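Local structure of dipicolinate synthase subunit A (Bacillus halodurans, 3D4O) at residues L224-T227 with A228-A232. The protein probably serves as the NAD(P)-dependent subunit of dipicolinate synthase, the enzyme that makes the dipicolinic acid stored in bacterial spores. Residues are numbered along the deposited sequence; the frame is centred on the assembly and turned at random.
Sequences LVVT and ANVLA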
loop_
_atom_site.group_PDB
_atom_site.type_symbol
_atom_site.label_atom_id
_atom_site.label_comp_id
_atom_site.label_asym_id
_atom_site.label_seq_id
_atom_site.Cartn_x
_atom_site.Cartn_y
_atom_site.Cartn_z
ATOM N N LEU C 224 -25.721 5.890 3.965
ATOM C CA LEU C 224 -25.269 7.121 3.326
ATOM C C LEU C 224 -24.789 8.143 4.342
ATOM O O LEU C 224 -25.595 8.899 4.913
ATOM C CB LEU C 224 -26.363 7.685 2.434
ATOM C CG LEU C 224 -25.984 8.903 1.573
ATOM C CD1 LEU C 224 -24.698 8.668 0.801
ATOM C CD2 LEU C 224 -27.125 9.236 0.633
ATOM N N VAL C 225 -23.466 8.162 4.546
ATOM C CA VAL C 225 -22.850 9.100 5.502
ATOM C C VAL C 225 -21.956 10.122 4.828
ATOM O O VAL C 225 -21.863 11.268 5.268
ATOM C CB VAL C 225 -22.131 8.389 6.710
ATOM C CG1 VAL C 225 -23.171 7.719 7.567
ATOM C CG2 VAL C 225 -21.051 7.362 6.265
ATOM N N VAL C 226 -21.315 9.715 3.748
ATOM C CA VAL C 226 -20.447 10.613 3.013
ATOM C C VAL C 226 -21.326 11.189 1.916
ATOM O O VAL C 226 -21.258 10.827 0.740
ATOM C CB VAL C 226 -19.171 9.913 2.493
ATOM C CG1 VAL C 226 -18.166 10.946 1.907
ATOM C CG2 VAL C 226 -18.513 9.138 3.623
ATOM N N THR C 227 -22.176 12.102 2.363
ATOM C CA THR C 227 -23.136 12.756 1.497
ATOM C C THR C 227 -22.495 13.894 0.717
ATOM O O THR C 227 -21.336 14.246 0.918
ATOM C CB THR C 227 -24.323 13.324 2.293
ATOM O OG1 THR C 227 -23.865 14.356 3.167
ATOM C CG2 THR C 227 -24.978 12.244 3.139
ATOM N N ALA C 228 -23.296 14.473 -0.163
ATOM C CA ALA C 228 -22.861 15.605 -0.979
ATOM C C ALA C 228 -22.357 16.760 -0.105
ATOM O O ALA C 228 -21.326 17.357 -0.391
ATOM C CB ALA C 228 -24.014 16.098 -1.892
ATOM N N ASN C 229 -23.110 17.082 0.948
ATOM C CA ASN C 229 -22.748 18.215 1.833
ATOM C C ASN C 229 -21.464 17.937 2.555
ATOM O O ASN C 229 -20.656 18.834 2.804
ATOM C CB ASN C 229 -23.853 18.624 2.825
ATOM C CG ASN C 229 -24.630 19.850 2.353
ATOM O OD1 ASN C 229 -24.030 20.882 2.023
ATOM N ND2 ASN C 229 -25.959 19.756 2.337
ATOM N N VAL C 230 -21.251 16.676 2.858
ATOM C CA VAL C 230 -20.019 16.298 3.542
ATOM C C VAL C 230 -18.886 16.479 2.548
ATOM O O VAL C 230 -17.895 17.177 2.791
ATOM C CB VAL C 230 -20.065 14.843 4.034
ATOM C CG1 VAL C 230 -18.691 14.391 4.519
ATOM C CG2 VAL C 230 -21.109 14.720 5.150
ATOM N N LEU C 231 -19.056 15.808 1.430
ATOM C CA LEU C 231 -18.096 15.874 0.332
ATOM C C LEU C 231 -17.780 17.321 -0.043
ATOM O O LEU C 231 -16.629 17.659 -0.272
ATOM C CB LEU C 231 -18.589 15.102 -0.912
ATOM C CG LEU C 231 -18.553 13.567 -0.821
ATOM C CD1 LEU C 231 -19.315 12.898 -1.958
ATOM C CD2 LEU C 231 -17.150 13.054 -0.784
ATOM N N ALA C 232 -18.792 18.176 -0.057
ATOM C CA ALA C 232 -18.602 19.566 -0.476
ATOM C C ALA C 232 -17.603 20.344 0.403
ATOM O O ALA C 232 -16.947 21.285 -0.053
ATOM C CB ALA C 232 -19.935 20.301 -0.519
HETATM O O HOH W 1 -25.907 16.436 1.276
#
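Thr227 and Leu231 meet at the N-terminus of a short helix, a local contact at a helix start with Thr227 in the N-cap position, where the loop after strand 216-219 turns into helix 228-233 of the C-terminal Rossmann-type domain. The carbonyl O of Thr227 accepts the N-H of Leu231 at 2.8 Å in a nearly straight bond (173°), the first helical turn closing on the N-cap residue. The Thr227 hydroxyl lies between its own backbone N and carbonyl carbon (chi1 65°), which turns it to the helix side. There OG1 meets Val230 CG2 at 3.4 Å, the two side chains crossing at about a right angle. A water molecule accepts the N-H of Asn229 at 2.9 Å and lies at a long, weak 3.5 Å from Thr227 OG1, so the Asn229 N-H is given to water. On the buried side, Val226, centre of an inverse gamma turn, has CG1 anti to its own nitrogen (chi1 -171°), placing that methyl 3.6 Å from Leu231 CD2. Val230 CG2 also packs against the carbonyl O of Val225. Beyond the segment, Val226 rests on Leu161 of strand 157-161, while Leu231 reaches Tyr254 and Ala255 of helix 252-257; the backbones of Val225 and Val226 bond to Gly249, tying the loop to the one that leads into helix 252-257. With an alanine in place of Leu231, the backbone hydrogen bond to Thr227 O could persist, but Val226 CG1 would probably lose its closest apolar neighbour on the helix and a gap would open toward Tyr254. The chemistry is thus divided: backbone and water serve the polar start of the helix, while apolar side chains join it to the preceding loop and to helix 252-257.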